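Local atomic coordinates of cellulase (PDB entry 3B7M), a protein that probably hydrolyses internal beta-1,4-glucosidic bonds of cellulose, as an engineered endoglucanase of glycoside hydrolase family 12. Residues 141-146 with 156-161. Sequence-based numbering, arbitrary orientation.
Sequences TWEVWY and SYVRTT
Ser156 and Trp145 form a hydrogen-bonded antiparallel pair, Ser156 N giving to Trp145 O at 2.9 Å and Trp145 N to Ser156 O at 2.8 Å. Two residues on, Val158 and Glu143 repeat this pattern, so strands 140-148 and 152-159 form a beta hairpin in the larger sheet of the family 12 jelly roll. Tyr157, between these pairs, turns to the same face as Val144 and Trp142. Its ring runs beside Val144, with Tyr157 CE2 3.8 Å from Val144 CG2, while its CB lies 3.9 Å from Trp142 CE3, off the indole plane on the side away from Arg159; beyond them Phe174 of helix 171-181 meets both rings edge-to-face, and Asp177 binds the Tyr157 hydroxyl. On the opposite face Val158 rests CG2 3.8 Å from both CD1 and NE1 of Trp145. With CG beside the backbone N (chi1 -62°), that indole reaches Val158 and points NE1 at Glu143 OE1 (3.1 Å), the acceptor lying in the ring plane but the donor above the carboxylate plane; Glu143 OE2 makes a salt bridge with Arg131. Arg159 lays its extended aliphatic chain over the Trp142 indole: CG stands 3.8 Å from the centroid of the six-membered ring in a CH-pi contact, and the guanidinium plane is turned 86° from the indole. Beyond the strand, Thr160 N bonds almost straight to Thr141 O (3.1 Å, 172°). A water donates to Thr141 O and accepts from Thr161 N, tying the departing loop to the strand, while Arg159 NH1 reaches forward to Thr161 O in its guanidinium plane. The hairpin thus has a largely aromatic face, Trp142 and Tyr157 with Val144, flanked by the Arg159 chain, and another where the Glu143 carboxylate, shared between an indole N-H and an arginine, is probably kept ionised.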
ATOM      1  N   THR A 141      -6.378  13.294  10.923  1.00 25.20           N
ATOM      2  CA  THR A 141      -5.104  13.983  10.944  1.00 24.75           C
ATOM      3  C   THR A 141      -3.985  13.018  10.501  1.00 23.90           C
ATOM      4  O   THR A 141      -3.985  11.843  10.868  1.00 23.99           O
ATOM      5  CB  THR A 141      -4.863  14.526  12.357  1.00 24.68           C
ATOM      6  OG1 THR A 141      -5.940  15.403  12.684  1.00 27.37           O
ATOM      7  CG2 THR A 141      -3.566  15.289  12.460  1.00 25.47           C
ATOM      8  N   TRP A 142      -3.057  13.522   9.698  1.00 22.89           N
ATOM      9  CA  TRP A 142      -1.993  12.704   9.101  1.00 21.72           C
ATOM     10  C   TRP A 142      -0.668  13.442   9.193  1.00 21.94           C
ATOM     11  O   TRP A 142      -0.627  14.649   8.949  1.00 21.72           O
ATOM     12  CB  TRP A 142      -2.306  12.444   7.624  1.00 20.76           C
ATOM     13  CG  TRP A 142      -3.668  11.889   7.397  1.00 19.04           C
ATOM     14  CD1 TRP A 142      -4.847  12.586   7.322  1.00 20.07           C
ATOM     15  CD2 TRP A 142      -4.011  10.511   7.245  1.00 18.35           C
ATOM     16  NE1 TRP A 142      -5.900  11.723   7.131  1.00 17.82           N
ATOM     17  CE2 TRP A 142      -5.412  10.442   7.081  1.00 17.30           C
ATOM     18  CE3 TRP A 142      -3.265   9.323   7.220  1.00 19.44           C
ATOM     19  CZ2 TRP A 142      -6.084   9.236   6.891  1.00 18.80           C
ATOM     20  CZ3 TRP A 142      -3.938   8.116   7.046  1.00 20.16           C
ATOM     21  CH2 TRP A 142      -5.334   8.085   6.875  1.00 19.51           C
ATOM     22  N   GLU A 143       0.400  12.730   9.560  1.00 21.84           N
ATOM     23  CA  GLU A 143       1.756  13.242   9.390  1.00 22.42           C
ATOM     24  C   GLU A 143       2.164  12.982   7.949  1.00 21.74           C
ATOM     25  O   GLU A 143       1.887  11.902   7.410  1.00 20.85           O
ATOM     26  CB  GLU A 143       2.773  12.510  10.267  1.00 22.49           C
ATOM     27  CG  GLU A 143       2.513  12.460  11.744  1.00 23.74           C
ATOM     28  CD  GLU A 143       3.592  11.650  12.475  1.00 25.04           C
ATOM     29  OE1 GLU A 143       4.071  10.610  11.922  1.00 27.34           O
ATOM     30  OE2 GLU A 143       3.952  12.056  13.607  1.00 27.22           O
ATOM     31  N   VAL A 144       2.843  13.954   7.350  1.00 20.81           N
ATOM     32  CA  VAL A 144       3.313  13.841   5.983  1.00 20.77           C
ATOM     33  C   VAL A 144       4.823  13.662   6.047  1.00 20.92           C
ATOM     34  O   VAL A 144       5.521  14.438   6.701  1.00 19.66           O
ATOM     35  CB  VAL A 144       2.956  15.098   5.134  1.00 20.88           C
ATOM     36  CG1 VAL A 144       3.353  14.902   3.661  1.00 20.63           C
ATOM     37  CG2 VAL A 144       1.454  15.411   5.238  1.00 21.71           C
ATOM     38  N   TRP A 145       5.302  12.620   5.374  1.00 20.83           N
ATOM     39  CA  TRP A 145       6.715  12.329   5.266  1.00 21.76           C
ATOM     40  C   TRP A 145       7.075  12.368   3.790  1.00 23.22           C
ATOM     41  O   TRP A 145       6.287  11.936   2.935  1.00 23.42           O
ATOM     42  CB  TRP A 145       7.040  10.946   5.843  1.00 21.24           C
ATOM     43  CG  TRP A 145       6.744  10.800   7.317  1.00 21.12           C
ATOM     44  CD1 TRP A 145       5.509  10.711   7.907  1.00 20.11           C
ATOM     45  CD2 TRP A 145       7.701  10.735   8.377  1.00 19.72           C
ATOM     46  NE1 TRP A 145       5.645  10.587   9.265  1.00 20.67           N
ATOM     47  CE2 TRP A 145       6.980  10.595   9.581  1.00 20.58           C
ATOM     48  CE3 TRP A 145       9.098  10.782   8.427  1.00 20.00           C
ATOM     49  CZ2 TRP A 145       7.608  10.499  10.824  1.00 20.67           C
ATOM     50  CZ3 TRP A 145       9.723  10.689   9.671  1.00 20.91           C
ATOM     51  CH2 TRP A 145       8.976  10.550  10.849  1.00 20.90           C
ATOM     52  N   TYR A 146       8.265  12.869   3.495  1.00 24.54           N
ATOM     53  CA  TYR A 146       8.709  12.981   2.116  1.00 26.27           C
ATOM     54  C   TYR A 146      10.163  12.559   1.949  1.00 27.09           C
ATOM     55  O   TYR A 146      11.033  12.961   2.727  1.00 25.93           O
ATOM     56  CB  TYR A 146       8.492  14.404   1.585  1.00 26.92           C
ATOM     57  CG  TYR A 146       8.943  14.585   0.154  1.00 28.46           C
ATOM     58  CD1 TYR A 146       8.253  13.972  -0.887  1.00 29.08           C
ATOM     59  CD2 TYR A 146      10.068  15.362  -0.160  1.00 30.16           C
ATOM     60  CE1 TYR A 146       8.654  14.118  -2.203  1.00 30.50           C
ATOM     61  CE2 TYR A 146      10.484  15.519  -1.494  1.00 30.35           C
ATOM     62  CZ  TYR A 146       9.763  14.891  -2.504  1.00 30.19           C
ATOM     63  OH  TYR A 146      10.134  15.010  -3.827  1.00 31.54           O
ATOM     64  N   SER A 156       4.517   9.682   2.239  1.00 19.59           N
ATOM     65  CA  SER A 156       3.784   8.847   3.188  1.00 18.31           C
ATOM     66  C   SER A 156       2.917   9.690   4.103  1.00 18.07           C
ATOM     67  O   SER A 156       3.389  10.673   4.676  1.00 18.01           O
ATOM     68  CB  SER A 156       4.738   8.021   4.046  1.00 18.24           C
ATOM     69  OG  SER A 156       5.625   7.245   3.261  1.00 17.96           O
ATOM     70  N   TYR A 157       1.650   9.295   4.226  1.00 17.40           N
ATOM     71  CA  TYR A 157       0.701   9.900   5.161  1.00 16.90           C
ATOM     72  C   TYR A 157       0.460   8.888   6.264  1.00 16.79           C
ATOM     73  O   TYR A 157       0.061   7.752   5.990  1.00 16.91           O
ATOM     74  CB  TYR A 157      -0.614  10.236   4.447  1.00 16.78           C
ATOM     75  CG  TYR A 157      -0.462  11.290   3.367  1.00 17.19           C
ATOM     76  CD1 TYR A 157      -0.021  10.949   2.079  1.00 17.14           C
ATOM     77  CD2 TYR A 157      -0.754  12.626   3.636  1.00 15.83           C
ATOM     78  CE1 TYR A 157       0.122  11.932   1.086  1.00 16.94           C
ATOM     79  CE2 TYR A 157      -0.614  13.612   2.662  1.00 18.61           C
ATOM     80  CZ  TYR A 157      -0.166  13.265   1.393  1.00 17.86           C
ATOM     81  OH  TYR A 157      -0.042  14.246   0.435  1.00 17.98           O
ATOM     82  N   VAL A 158       0.740   9.279   7.501  1.00 16.25           N
ATOM     83  CA  VAL A 158       0.638   8.373   8.648  1.00 16.53           C
ATOM     84  C   VAL A 158      -0.443   8.898   9.580  1.00 16.56           C
ATOM     85  O   VAL A 158      -0.301   9.972  10.163  1.00 16.08           O
ATOM     86  CB  VAL A 158       1.994   8.250   9.400  1.00 16.42           C
ATOM     87  CG1 VAL A 158       1.915   7.232  10.515  1.00 17.36           C
ATOM     88  CG2 VAL A 158       3.114   7.866   8.428  1.00 16.92           C
ATOM     89  N   ARG A 159      -1.535   8.147   9.681  1.00 16.76           N
ATOM     90  CA  ARG A 159      -2.646   8.482  10.569  1.00 16.82           C
ATOM     91  C   ARG A 159      -2.178   8.631  12.003  1.00 16.90           C
ATOM     92  O   ARG A 159      -1.602   7.711  12.550  1.00 16.97           O
ATOM     93  CB  ARG A 159      -3.701   7.386  10.496  1.00 16.75           C
ATOM     94  CG  ARG A 159      -5.130   7.923  10.523  1.00 16.49           C
ATOM     95  CD  ARG A 159      -6.120   6.797  10.473  1.00 15.14           C
ATOM     96  NE  ARG A 159      -7.494   7.267  10.257  1.00 15.15           N
ATOM     97  CZ  ARG A 159      -8.375   7.496  11.232  1.00 15.19           C
ATOM     98  NH1 ARG A 159      -8.030   7.316  12.506  1.00 11.99           N
ATOM     99  NH2 ARG A 159      -9.604   7.907  10.930  1.00 14.18           N
ATOM    100  N   THR A 160      -2.420   9.787  12.611  1.00 17.31           N
ATOM    101  CA  THR A 160      -1.974  10.017  13.999  1.00 17.98           C
ATOM    102  C   THR A 160      -2.798   9.192  14.976  1.00 17.84           C
ATOM    103  O   THR A 160      -2.328   8.862  16.065  1.00 18.03           O
ATOM    104  CB  THR A 160      -2.047  11.498  14.407  1.00 17.57           C
ATOM    105  OG1 THR A 160      -3.394  11.953  14.248  1.00 20.23           O
ATOM    106  CG2 THR A 160      -1.168  12.331  13.519  1.00 18.47           C
ATOM    107  N   THR A 161      -4.039   8.881  14.605  1.00 17.74           N
ATOM    108  CA  THR A 161      -4.775   7.857  15.340  1.00 17.29           C
ATOM    109  C   THR A 161      -4.955   6.556  14.548  1.00 16.72           C
ATOM    110  O   THR A 161      -5.622   6.543  13.507  1.00 16.93           O
ATOM    111  CB  THR A 161      -6.047   8.374  16.107  1.00 17.66           C
ATOM    112  OG1 THR A 161      -7.194   7.575  15.788  1.00 20.07           O
ATOM    113  CG2 THR A 161      -6.312   9.821  15.872  1.00 16.82           C
TER
HETATM  114  O   HOH W   1      -5.856  10.774  12.913  1.00 32.68           O